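Local coordinates for G protein coupled receptor (Arabidopsis thaliana, PDB 3T33) that binds a zinc ion, belongs to the lanthionine synthetase C-like family and may play a role in abscisic acid signalling, at residues Asn79-Val84 / Phe126-Ala131; Leu85-Leu90 / Leu108-Ala113; Leu90-Tyr95 / Asp102-Cys107; Val133-Ala138 / Cys181-Lys186. All blocks are in the same frame, centred on the assembly; numbering follows the deposited sequence.

Contact 1: residues Asn79-Val84 / Phe126-Ala131; sequences NLYTGV and FICGYA
Leu80 is tied to the turn Phe126-Gly129 through one ordered water, which accepts from Leu80 N at 3.0 Å and donates to both Phe126 O and Gly129 O. The donation from the water oxygen to Gly129 O is the shorter, at 2.7 Å. The contact pairs two loops of the LanC-like alpha/alpha barrel, one leading into helix 84-98 and the other into helix 130-144, close to the zinc site. Asn79 works in two directions. Its OD1 forms an Asx motif, accepting from Thr82 N at 3.0 Å and also from Gly83 N, while its ND2 crosses to Cys128 O in a weak bond of 3.3 Å. With chi1 at 82°, CG sits between the backbone N and the carbonyl carbon, which folds the amide over its own turn; the two donors on OD1 fix the amide's rotation and leave ND2 facing the second loop. A further weak bond, bent to 126° at the hydrogen, joins Tyr81 N to Ile127 O. Farther out, Leu80 CD2 rests 3.6 Å from Phe126 CE2, and that ring also meets Trp179 and Phe183. The Tyr81 side chain leads off to touch Cys333, a ligand of the zinc ion. Cys128 SG stands oblique to the Tyr81 ring, whereas Ile127 CG2 meets its edge in the ring plane, 3.6 Å from Tyr81 CD2.

Contact 2: residues Leu85-Leu90 / Leu108-Ala113; sequences LGTAYL and LENVEA
Ala88 and Asn110 form the tight centre of this contact, Ala88 CB standing 3.6 Å from Asn110 CB. Helices 84-98 and 101-118 run antiparallel here, their local axes 8.5 Å apart and inclined at 157°, and the small alanine lets the partner backbone come in this close. On one flank Val111 CG2 lies 3.9 Å from the same Ala88 CB. Val111 chi1 of 179° places CG2 anti to the carbonyl carbon, on the side of Ala88 and Leu85, and CG2 meets Leu85 CD1 more loosely, at 4.1 Å. On the other flank the Asn110 and Thr87 side chains cross at about a right angle, bringing Asn110 OD1 to within 3.3 Å of Thr87 CG2. The threonine hydroxyl is engaged elsewhere: OG1 is hydrogen-bonded to Thr67 OG1 of helix 45-69, whose Trp68 also packs on Asn110. The far side of helix 101-118 is a different environment. Glu109 and Glu112 are exposed to solvent and take no part in the pairing, and Glu112 OE2 forms a salt bridge with Arg152 of helix 147-158. No hydrogen bond links the two segments, and Asn110 OD1, though buried here, has no polar partner in the model. Cohesion between the segments therefore rests mainly on van der Waals packing around Ala88, and the buried amide oxygen without a partner probably carries some cost.

Contact 3: residues Leu90-Tyr95 / Asp102-Cys107; sequences LLFKSY and DDLKLC
Leu104 serves two rings at once: its CB sits over one face of Tyr95, 3.9 Å above the plane and offset toward the rim, while its CD1 meets the edge of Phe92 at 4.2 Å from Phe92 CD1. The first is a CH-pi contact, Leu104 CB lying 20° off the ring normal. With CG anti to the backbone N (chi1 179°), Leu104 extends alongside Tyr95, so that CD2 also comes near Tyr95 CZ. These residues pack the helical hairpin of helices 84-98 and 101-118, one of the antiparallel helix pairs of the alpha/alpha barrel, with local axes 7.9 Å apart at 157°. Polar chemistry occupies another side of the hairpin, where Ser94 OG donates to Asp103 OD2 across 2.5 Å, a bond so short that its exact length is doubtful. Asp103 OD1 forms a salt bridge with Lys60 NZ of helix 45-69, which probably offsets the buried carboxylate charge and holds it in position. Cys107 SG packs 4.0 Å from Phe92 CB. Leu91 lies against the carboxylate: its CD2 is 3.4 Å from Asp103 OD1, and its other branch, CD1, touches Leu106 CD2 at 3.7 Å.

Contact 4: residues Val133-Ala138 / Cys181-Lys186; sequences VCALGA and CLFLNK
Ala135 and Leu184 mark the closest backbone approach, their CA atoms 5.5 Å apart, where helices 130-144 and 174-188 run almost exactly parallel at 6° with local axes 9.5 Å apart. The first helix offers small side chains one turn apart, Ala135 and Ala138; the second answers with two large neighbours, Phe183 and Leu184. The Ala135 methyl is directed at this pair, its CB lying 3.9 Å from Phe183 CD1 and 4.3 Å from Leu184 CB. It approaches the Phe183 ring obliquely. Leu184, its CG anti to the backbone N (chi1 -177°), reaches across to the first helix, where CD1 lies 3.8 Å from Ala138 CB. Leu184 CD1 also comes within 4.0 Å of Ala135 O. No hydrogen bond crosses between the segments, and every touching residue is buried. Phe183 belongs to a wider aromatic group, stacked with His187 and meeting Trp179 and Phe126. On the first helix, Leu136 turns away to pack against helix 84-98, while Phe157 and Tyr150 of helix 147-158 cover Ala135 and Ala138. Two nearly parallel helices, separated in the chain by a helix running outside them, are characteristic of neighbouring inner-layer helices in the double-layered alpha/alpha barrel of LanC-like proteins.

All four contacts are buried within the LanC-like fold, but they join different parts of the barrel. Contacts 2 and 3 hold the same antiparallel pair, helices 84-98 and 101-118, and their segments overlap at Leu90, which touches neither partner; contact 3 buries more than twice the area and adds a polar link that contact 2 lacks. Contact 4 instead joins two parallel helices by apolar packing alone. Contact 1 is the loop contact near the zinc ion, relying on water and mostly weak bonds. They interlock: Leu80 of contact 1 packs on Tyr89 of contact 2, Phe126 on Phe183 of contact 4, and Leu136 of contact 4 on Phe92 and Cys107 of contact 3.

Contact 1: residues Asn79-Val84 / Phe126-Ala131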
loop_
_atom_site.group_PDB
_atom_site.type_symbol
_atom_site.label_atom_id
_atom_site.label_comp_id
_atom_site.label_asym_id
_atom_site.label_seq_id
_atom_site.Cartn_x
_atom_site.Cartn_y
_atom_site.Cartn_z
ATOM N N ASN A 79 -1.080 16.314 0.630
ATOM C CA ASN A 79 -0.799 15.009 1.176
ATOM C C ASN A 79 -0.511 13.887 0.186
ATOM O O ASN A 79 -0.623 14.076 -0.997
ATOM C CB ASN A 79 -1.818 14.617 2.238
ATOM C CG ASN A 79 -3.080 14.058 1.674
ATOM O OD1 ASN A 79 -3.195 13.843 0.504
ATOM N ND2 ASN A 79 -4.041 13.834 2.525
ATOM N N LEU A 80 -0.123 12.725 0.695
ATOM C CA LEU A 80 0.302 11.624 -0.200
ATOM C C LEU A 80 -0.893 11.031 -0.915
ATOM O O LEU A 80 -0.823 10.668 -2.109
ATOM C CB LEU A 80 1.047 10.544 0.594
ATOM C CG LEU A 80 1.726 9.453 -0.210
ATOM C CD1 LEU A 80 3.068 9.930 -0.792
ATOM C CD2 LEU A 80 1.904 8.155 0.647
ATOM N N TYR A 81 -1.989 10.993 -0.156
ATOM C CA TYR A 81 -3.209 10.235 -0.445
ATOM C C TYR A 81 -3.898 10.766 -1.671
ATOM O O TYR A 81 -4.185 9.986 -2.609
ATOM C CB TYR A 81 -4.183 10.341 0.747
ATOM C CG TYR A 81 -5.364 9.438 0.590
ATOM C CD1 TYR A 81 -6.521 9.883 0.002
ATOM C CD2 TYR A 81 -5.294 8.105 0.991
ATOM C CE1 TYR A 81 -7.568 9.032 -0.184
ATOM C CE2 TYR A 81 -6.316 7.268 0.825
ATOM C CZ TYR A 81 -7.438 7.716 0.226
ATOM O OH TYR A 81 -8.465 6.861 0.089
ATOM N N THR A 82 -4.156 12.082 -1.698
ATOM C CA THR A 82 -4.741 12.698 -2.886
ATOM C C THR A 82 -3.963 13.913 -3.412
ATOM O O THR A 82 -4.213 14.390 -4.504
ATOM C CB THR A 82 -6.250 13.051 -2.706
ATOM O OG1 THR A 82 -6.466 13.751 -1.461
ATOM C CG2 THR A 82 -7.080 11.803 -2.703
ATOM N N GLY A 83 -3.016 14.413 -2.651
ATOM C CA GLY A 83 -2.381 15.668 -3.036
ATOM C C GLY A 83 -1.056 15.488 -3.745
ATOM O O GLY A 83 -0.738 14.390 -4.318
ATOM N N VAL A 84 -0.235 16.517 -3.654
ATOM C CA VAL A 84 0.887 16.622 -4.527
ATOM C C VAL A 84 2.054 15.749 -4.062
ATOM O O VAL A 84 2.910 15.376 -4.845
ATOM C CB VAL A 84 1.264 18.124 -4.737
ATOM C CG1 VAL A 84 2.637 18.251 -5.393
ATOM C CG2 VAL A 84 0.181 18.794 -5.577
ATOM N N PHE A 126 1.951 9.500 7.693
ATOM C CA PHE A 126 2.616 9.373 6.385
ATOM C C PHE A 126 1.675 9.634 5.208
ATOM O O PHE A 126 2.033 10.403 4.295
ATOM C CB PHE A 126 3.272 7.981 6.235
ATOM C CG PHE A 126 4.170 7.860 5.043
ATOM C CD1 PHE A 126 5.461 8.292 5.100
ATOM C CD2 PHE A 126 3.726 7.241 3.884
ATOM C CE1 PHE A 126 6.305 8.174 3.992
ATOM C CE2 PHE A 126 4.573 7.088 2.807
ATOM C CZ PHE A 126 5.860 7.576 2.862
ATOM N N ILE A 127 0.508 9.007 5.221
ATOM C CA ILE A 127 -0.336 8.977 4.034
ATOM C C ILE A 127 -1.242 10.217 3.964
ATOM O O ILE A 127 -1.622 10.679 2.878
ATOM C CB ILE A 127 -1.220 7.714 4.026
ATOM C CG1 ILE A 127 -0.401 6.407 3.894
ATOM C CG2 ILE A 127 -2.324 7.784 2.991
ATOM C CD1 ILE A 127 -1.238 5.107 4.371
ATOM N N CYS A 128 -1.584 10.777 5.125
ATOM C CA CYS A 128 -2.515 11.887 5.125
ATOM C C CYS A 128 -2.004 13.208 5.680
ATOM O O CYS A 128 -2.694 14.210 5.560
ATOM C CB CYS A 128 -3.847 11.487 5.776
ATOM S SG CYS A 128 -4.798 10.444 4.699
ATOM N N GLY A 129 -0.806 13.224 6.250
ATOM C CA GLY A 129 -0.304 14.400 6.955
ATOM C C GLY A 129 1.137 14.746 6.675
ATOM O O GLY A 129 1.761 14.322 5.686
ATOM N N TYR A 130 1.687 15.452 7.618
ATOM C CA TYR A 130 2.877 16.220 7.476
ATOM C C TYR A 130 4.132 15.376 7.684
ATOM O O TYR A 130 5.222 15.738 7.188
ATOM C CB TYR A 130 2.819 17.314 8.601
ATOM C CG TYR A 130 3.956 18.277 8.552
ATOM C CD1 TYR A 130 4.242 18.927 7.368
ATOM C CD2 TYR A 130 4.758 18.537 9.678
ATOM C CE1 TYR A 130 5.303 19.865 7.252
ATOM C CE2 TYR A 130 5.837 19.494 9.604
ATOM C CZ TYR A 130 6.092 20.175 8.350
ATOM O OH TYR A 130 7.126 21.111 8.133
ATOM N N ALA A 131 4.009 14.315 8.489
ATOM C CA ALA A 131 5.111 13.336 8.656
ATOM C C ALA A 131 5.461 12.716 7.297
ATOM O O ALA A 131 6.609 12.480 7.001
ATOM C CB ALA A 131 4.727 12.210 9.707
HETATM O O HOH W 1 0.831 12.924 3.538
#

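Contact 2: residues Leu85-Leu90 / Leu108-Ala113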
loop_
_atom_site.group_PDB
_atom_site.type_symbol
_atom_site.label_atom_id
_atom_site.label_comp_id
_atom_site.label_asym_id
_atom_site.label_seq_id
_atom_site.Cartn_x
_atom_site.Cartn_y
_atom_site.Cartn_z
ATOM N N LEU A 85 2.049 15.391 -2.787
ATOM C CA LEU A 85 3.039 14.486 -2.284
ATOM C C LEU A 85 2.927 13.088 -2.963
ATOM O O LEU A 85 3.939 12.421 -3.150
ATOM C CB LEU A 85 2.972 14.364 -0.743
ATOM C CG LEU A 85 4.314 13.827 -0.207
ATOM C CD1 LEU A 85 5.503 14.870 -0.236
ATOM C CD2 LEU A 85 4.190 13.229 1.180
ATOM N N GLY A 86 1.713 12.675 -3.311
ATOM C CA GLY A 86 1.489 11.481 -4.147
ATOM C C GLY A 86 2.326 11.531 -5.408
ATOM O O GLY A 86 2.953 10.557 -5.796
ATOM N N THR A 87 2.427 12.697 -6.002
ATOM C CA THR A 87 3.214 12.863 -7.212
ATOM C C THR A 87 4.689 12.785 -6.918
ATOM O O THR A 87 5.409 12.065 -7.632
ATOM C CB THR A 87 2.850 14.209 -7.892
ATOM O OG1 THR A 87 1.465 14.143 -8.276
ATOM C CG2 THR A 87 3.706 14.471 -9.087
ATOM N N ALA A 88 5.149 13.474 -5.860
ATOM C CA ALA A 88 6.524 13.369 -5.473
ATOM C C ALA A 88 6.925 11.907 -5.211
ATOM O O ALA A 88 8.031 11.458 -5.560
ATOM C CB ALA A 88 6.789 14.230 -4.176
ATOM N N TYR A 89 6.054 11.164 -4.548
ATOM C CA TYR A 89 6.384 9.781 -4.214
ATOM C C TYR A 89 6.482 8.912 -5.446
ATOM O O TYR A 89 7.347 8.064 -5.570
ATOM C CB TYR A 89 5.371 9.218 -3.171
ATOM C CG TYR A 89 5.941 8.089 -2.357
ATOM C CD1 TYR A 89 7.292 8.025 -2.008
ATOM C CD2 TYR A 89 5.139 7.011 -2.013
ATOM C CE1 TYR A 89 7.802 6.915 -1.286
ATOM C CE2 TYR A 89 5.626 5.939 -1.312
ATOM C CZ TYR A 89 6.932 5.885 -0.929
ATOM O OH TYR A 89 7.299 4.729 -0.223
ATOM N N LEU A 90 5.599 9.149 -6.377
ATOM C CA LEU A 90 5.638 8.423 -7.652
ATOM C C LEU A 90 6.976 8.713 -8.372
ATOM O O LEU A 90 7.580 7.816 -9.002
ATOM C CB LEU A 90 4.428 8.804 -8.498
ATOM C CG LEU A 90 4.534 8.296 -9.973
ATOM C CD1 LEU A 90 4.597 6.753 -10.053
ATOM C CD2 LEU A 90 3.353 8.869 -10.824
ATOM N N LEU A 108 11.877 16.492 -5.084
ATOM C CA LEU A 108 12.197 17.482 -4.060
ATOM C C LEU A 108 11.548 18.828 -4.258
ATOM O O LEU A 108 11.223 19.498 -3.277
ATOM C CB LEU A 108 13.703 17.660 -3.920
ATOM C CG LEU A 108 14.273 16.493 -3.127
ATOM C CD1 LEU A 108 15.764 16.496 -3.274
ATOM C CD2 LEU A 108 13.871 16.554 -1.681
ATOM N N GLU A 109 11.359 19.218 -5.510
ATOM C CA GLU A 109 10.621 20.433 -5.762
ATOM C C GLU A 109 9.169 20.268 -5.340
ATOM O O GLU A 109 8.595 21.200 -4.770
ATOM C CB GLU A 109 10.666 20.853 -7.231
ATOM C CG GLU A 109 12.015 20.929 -7.791
ATOM C CD GLU A 109 12.046 21.690 -9.102
ATOM O OE1 GLU A 109 10.962 22.061 -9.656
ATOM O OE2 GLU A 109 13.195 21.942 -9.550
ATOM N N ASN A 110 8.569 19.106 -5.644
ATOM C CA ASN A 110 7.190 18.860 -5.202
ATOM C C ASN A 110 7.067 18.856 -3.674
ATOM O O ASN A 110 6.060 19.335 -3.149
ATOM C CB ASN A 110 6.689 17.523 -5.702
ATOM C CG ASN A 110 6.468 17.489 -7.218
ATOM O OD1 ASN A 110 5.830 16.572 -7.707
ATOM N ND2 ASN A 110 6.968 18.476 -7.946
ATOM N N VAL A 111 8.078 18.289 -2.987
ATOM C CA VAL A 111 8.073 18.120 -1.517
ATOM C C VAL A 111 8.076 19.512 -0.863
ATOM O O VAL A 111 7.193 19.844 -0.037
ATOM C CB VAL A 111 9.270 17.278 -1.009
ATOM C CG1 VAL A 111 9.255 17.144 0.487
ATOM C CG2 VAL A 111 9.211 15.843 -1.585
ATOM N N GLU A 112 9.061 20.317 -1.273
ATOM C CA GLU A 112 9.187 21.700 -0.848
ATOM C C GLU A 112 7.880 22.480 -0.987
ATOM O O GLU A 112 7.461 23.124 -0.021
ATOM C CB GLU A 112 10.313 22.361 -1.616
ATOM C CG GLU A 112 10.382 23.873 -1.503
ATOM C CD GLU A 112 11.756 24.341 -1.966
ATOM O OE1 GLU A 112 11.910 24.670 -3.192
ATOM O OE2 GLU A 112 12.700 24.298 -1.119
ATOM N N ALA A 113 7.230 22.426 -2.151
ATOM C CA ALA A 113 5.880 23.014 -2.270
ATOM C C ALA A 113 4.855 22.418 -1.294
ATOM O O ALA A 113 3.951 23.102 -0.841
ATOM C CB ALA A 113 5.351 22.946 -3.679
#

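Contact 3: residues Leu90-Tyr95 / Asp102-Cys107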
loop_
_atom_site.group_PDB
_atom_site.type_symbol
_atom_site.label_atom_id
_atom_site.label_comp_id
_atom_site.label_asym_id
_atom_site.label_seq_id
_atom_site.Cartn_x
_atom_site.Cartn_y
_atom_site.Cartn_z
ATOM N N LEU A 90 5.599 9.149 -6.377
ATOM C CA LEU A 90 5.638 8.423 -7.652
ATOM C C LEU A 90 6.976 8.713 -8.372
ATOM O O LEU A 90 7.580 7.816 -9.002
ATOM C CB LEU A 90 4.428 8.804 -8.498
ATOM C CG LEU A 90 4.534 8.296 -9.973
ATOM C CD1 LEU A 90 4.597 6.753 -10.053
ATOM C CD2 LEU A 90 3.353 8.869 -10.824
ATOM N N LEU A 91 7.437 9.975 -8.262
ATOM C CA LEU A 91 8.687 10.433 -8.866
ATOM C C LEU A 91 9.857 9.825 -8.180
ATOM O O LEU A 91 10.864 9.442 -8.826
ATOM C CB LEU A 91 8.761 11.976 -8.830
ATOM C CG LEU A 91 7.981 12.588 -9.998
ATOM C CD1 LEU A 91 7.739 14.029 -9.715
ATOM C CD2 LEU A 91 8.805 12.448 -11.275
ATOM N N PHE A 92 9.756 9.759 -6.854
ATOM C CA PHE A 92 10.738 9.007 -6.061
ATOM C C PHE A 92 10.833 7.484 -6.470
ATOM O O PHE A 92 11.917 6.954 -6.650
ATOM C CB PHE A 92 10.461 9.158 -4.550
ATOM C CG PHE A 92 11.550 8.580 -3.695
ATOM C CD1 PHE A 92 12.801 9.169 -3.655
ATOM C CD2 PHE A 92 11.347 7.425 -2.970
ATOM C CE1 PHE A 92 13.849 8.604 -2.911
ATOM C CE2 PHE A 92 12.403 6.847 -2.222
ATOM C CZ PHE A 92 13.653 7.475 -2.193
ATOM N N LYS A 93 9.706 6.803 -6.580
ATOM C CA LYS A 93 9.682 5.408 -6.988
ATOM C C LYS A 93 10.310 5.255 -8.395
ATOM O O LYS A 93 11.034 4.289 -8.696
ATOM C CB LYS A 93 8.229 4.969 -7.053
ATOM C CG LYS A 93 8.050 3.615 -7.646
ATOM C CD LYS A 93 7.916 2.520 -6.582
ATOM C CE LYS A 93 9.126 1.783 -6.420
ATOM N NZ LYS A 93 9.039 0.923 -5.192
ATOM N N SER A 94 10.051 6.220 -9.247
ATOM C CA SER A 94 10.604 6.208 -10.583
ATOM C C SER A 94 12.092 6.432 -10.565
ATOM O O SER A 94 12.848 5.840 -11.334
ATOM C CB SER A 94 9.964 7.307 -11.395
ATOM O OG SER A 94 10.459 7.243 -12.708
ATOM N N TYR A 95 12.525 7.329 -9.715
ATOM C CA TYR A 95 13.935 7.458 -9.542
ATOM C C TYR A 95 14.528 6.112 -9.032
ATOM O O TYR A 95 15.593 5.707 -9.473
ATOM C CB TYR A 95 14.245 8.628 -8.568
ATOM C CG TYR A 95 15.605 8.535 -7.986
ATOM C CD1 TYR A 95 16.748 8.747 -8.783
ATOM C CD2 TYR A 95 15.771 8.136 -6.670
ATOM C CE1 TYR A 95 18.046 8.580 -8.239
ATOM C CE2 TYR A 95 17.009 7.980 -6.121
ATOM C CZ TYR A 95 18.151 8.211 -6.902
ATOM O OH TYR A 95 19.386 8.044 -6.317
ATOM N N ASP A 102 16.672 13.443 -12.644
ATOM C CA ASP A 102 15.657 14.485 -12.824
ATOM C C ASP A 102 14.352 14.148 -12.083
ATOM O O ASP A 102 13.594 15.063 -11.694
ATOM C CB ASP A 102 15.368 14.770 -14.306
ATOM C CG ASP A 102 16.568 15.422 -15.039
ATOM O OD1 ASP A 102 17.510 15.983 -14.382
ATOM O OD2 ASP A 102 16.580 15.357 -16.301
ATOM N N ASP A 103 14.081 12.842 -11.950
ATOM C CA ASP A 103 12.917 12.357 -11.193
ATOM C C ASP A 103 13.104 12.774 -9.700
ATOM O O ASP A 103 12.176 13.213 -9.078
ATOM C CB ASP A 103 12.725 10.825 -11.297
ATOM C CG ASP A 103 11.969 10.379 -12.576
ATOM O OD1 ASP A 103 11.317 11.196 -13.258
ATOM O OD2 ASP A 103 12.027 9.164 -12.910
ATOM N N LEU A 104 14.302 12.576 -9.153
ATOM C CA LEU A 104 14.592 12.914 -7.765
ATOM C C LEU A 104 14.510 14.419 -7.510
ATOM O O LEU A 104 13.938 14.849 -6.522
ATOM C CB LEU A 104 15.959 12.392 -7.402
ATOM C CG LEU A 104 16.523 12.640 -5.995
ATOM C CD1 LEU A 104 15.638 11.943 -4.939
ATOM C CD2 LEU A 104 17.910 12.100 -5.957
ATOM N N LYS A 105 15.046 15.221 -8.429
ATOM C CA LYS A 105 14.990 16.677 -8.304
ATOM C C LYS A 105 13.567 17.136 -8.338
ATOM O O LYS A 105 13.171 17.990 -7.573
ATOM C CB LYS A 105 15.820 17.385 -9.404
ATOM C CG LYS A 105 17.230 17.711 -8.922
ATOM C CD LYS A 105 18.262 17.707 -10.039
ATOM C CE LYS A 105 19.617 17.224 -9.514
ATOM N NZ LYS A 105 20.285 16.212 -10.463
ATOM N N LEU A 106 12.789 16.594 -9.249
ATOM C CA LEU A 106 11.461 17.109 -9.396
ATOM C C LEU A 106 10.709 16.756 -8.100
ATOM O O LEU A 106 9.951 17.590 -7.561
ATOM C CB LEU A 106 10.773 16.500 -10.614
ATOM C CG LEU A 106 9.424 17.180 -10.871
ATOM C CD1 LEU A 106 9.673 18.711 -11.003
ATOM C CD2 LEU A 106 8.723 16.615 -12.113
ATOM N N CYS A 107 10.924 15.504 -7.651
ATOM C CA CYS A 107 10.479 15.002 -6.359
ATOM C C CYS A 107 10.634 16.072 -5.291
ATOM O O CYS A 107 9.652 16.522 -4.712
ATOM C CB CYS A 107 11.288 13.751 -5.938
ATOM S SG CYS A 107 10.788 13.158 -4.244
#

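Contact 4: residues Val133-Ala138 / Cys181-Lys186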
loop_
_atom_site.group_PDB
_atom_site.type_symbol
_atom_site.label_atom_id
_atom_site.label_comp_id
_atom_site.label_asym_id
_atom_site.label_seq_id
_atom_site.Cartn_x
_atom_site.Cartn_y
_atom_site.Cartn_z
ATOM N N VAL A 133 5.259 14.248 4.344
ATOM C CA VAL A 133 6.042 15.330 3.663
ATOM C C VAL A 133 7.476 15.390 4.158
ATOM O O VAL A 133 8.444 15.428 3.371
ATOM C CB VAL A 133 5.398 16.710 3.915
ATOM C CG1 VAL A 133 6.256 17.849 3.313
ATOM C CG2 VAL A 133 3.965 16.717 3.398
ATOM N N CYS A 134 7.639 15.389 5.473
ATOM C CA CYS A 134 8.958 15.445 6.033
ATOM C C CYS A 134 9.761 14.201 5.802
ATOM O O CYS A 134 10.979 14.273 5.679
ATOM C CB CYS A 134 8.846 15.702 7.538
ATOM S SG CYS A 134 8.166 17.401 7.935
ATOM N N ALA A 135 9.140 13.029 5.838
ATOM C CA ALA A 135 9.957 11.822 5.766
ATOM C C ALA A 135 10.425 11.631 4.333
ATOM O O ALA A 135 11.573 11.284 4.120
ATOM C CB ALA A 135 9.189 10.594 6.267
ATOM N N LEU A 136 9.581 11.930 3.344
ATOM C CA LEU A 136 10.018 11.835 1.957
ATOM C C LEU A 136 11.063 12.897 1.691
ATOM O O LEU A 136 12.073 12.677 1.065
ATOM C CB LEU A 136 8.855 12.056 1.000
ATOM C CG LEU A 136 8.791 11.357 -0.359
ATOM C CD1 LEU A 136 7.905 12.027 -1.431
ATOM C CD2 LEU A 136 10.097 10.804 -0.923
ATOM N N GLY A 137 10.827 14.086 2.181
ATOM C CA GLY A 137 11.797 15.168 1.984
ATOM C C GLY A 137 13.154 14.705 2.421
ATOM O O GLY A 137 14.118 14.851 1.667
ATOM N N ALA A 138 13.234 14.164 3.649
ATOM C CA ALA A 138 14.505 13.792 4.246
ATOM C C ALA A 138 15.174 12.620 3.498
ATOM O O ALA A 138 16.366 12.566 3.372
ATOM C CB ALA A 138 14.309 13.410 5.757
ATOM N N CYS A 181 7.934 7.230 11.011
ATOM C CA CYS A 181 9.163 7.109 11.752
ATOM C C CYS A 181 9.894 5.860 11.247
ATOM O O CYS A 181 11.040 5.938 10.980
ATOM C CB CYS A 181 8.908 6.939 13.272
ATOM S SG CYS A 181 8.022 8.346 14.048
ATOM N N LEU A 182 9.231 4.694 11.271
ATOM C CA LEU A 182 9.858 3.443 10.805
ATOM C C LEU A 182 10.388 3.613 9.388
ATOM O O LEU A 182 11.492 3.308 9.126
ATOM C CB LEU A 182 8.872 2.323 10.875
ATOM C CG LEU A 182 8.437 1.990 12.313
ATOM C CD1 LEU A 182 7.217 1.122 12.330
ATOM C CD2 LEU A 182 9.631 1.349 13.126
ATOM N N PHE A 183 9.615 4.242 8.529
ATOM C CA PHE A 183 10.010 4.483 7.168
ATOM C C PHE A 183 11.268 5.365 7.079
ATOM O O PHE A 183 12.241 5.037 6.388
ATOM C CB PHE A 183 8.837 5.158 6.443
ATOM C CG PHE A 183 9.185 5.705 5.086
ATOM C CD1 PHE A 183 9.744 6.983 4.962
ATOM C CD2 PHE A 183 8.940 4.938 3.914
ATOM C CE1 PHE A 183 10.076 7.538 3.667
ATOM C CE2 PHE A 183 9.227 5.487 2.608
ATOM C CZ PHE A 183 9.792 6.790 2.481
ATOM N N LEU A 184 11.261 6.467 7.805
ATOM C CA LEU A 184 12.409 7.343 7.825
ATOM C C LEU A 184 13.669 6.625 8.305
ATOM O O LEU A 184 14.755 6.713 7.656
ATOM C CB LEU A 184 12.142 8.575 8.682
ATOM C CG LEU A 184 13.292 9.567 8.675
ATOM C CD1 LEU A 184 13.700 9.948 7.271
ATOM C CD2 LEU A 184 12.951 10.845 9.474
ATOM N N ASN A 185 13.544 5.914 9.426
ATOM C CA ASN A 185 14.712 5.220 10.021
ATOM C C ASN A 185 15.282 4.091 9.112
ATOM O O ASN A 185 16.484 3.965 8.931
ATOM C CB ASN A 185 14.382 4.705 11.460
ATOM C CG ASN A 185 14.410 5.875 12.565
ATOM O OD1 ASN A 185 14.552 7.066 12.262
ATOM N ND2 ASN A 185 14.310 5.498 13.810
ATOM N N LYS A 186 14.400 3.269 8.581
ATOM C CA LYS A 186 14.792 2.180 7.690
ATOM C C LYS A 186 15.602 2.726 6.495
ATOM O O LYS A 186 16.708 2.259 6.228
ATOM C CB LYS A 186 13.499 1.475 7.228
ATOM C CG LYS A 186 13.630 0.546 6.013
ATOM C CD LYS A 186 13.724 -0.931 6.441
ATOM C CE LYS A 186 13.203 -1.913 5.362
ATOM N NZ LYS A 186 12.622 -3.161 5.984
#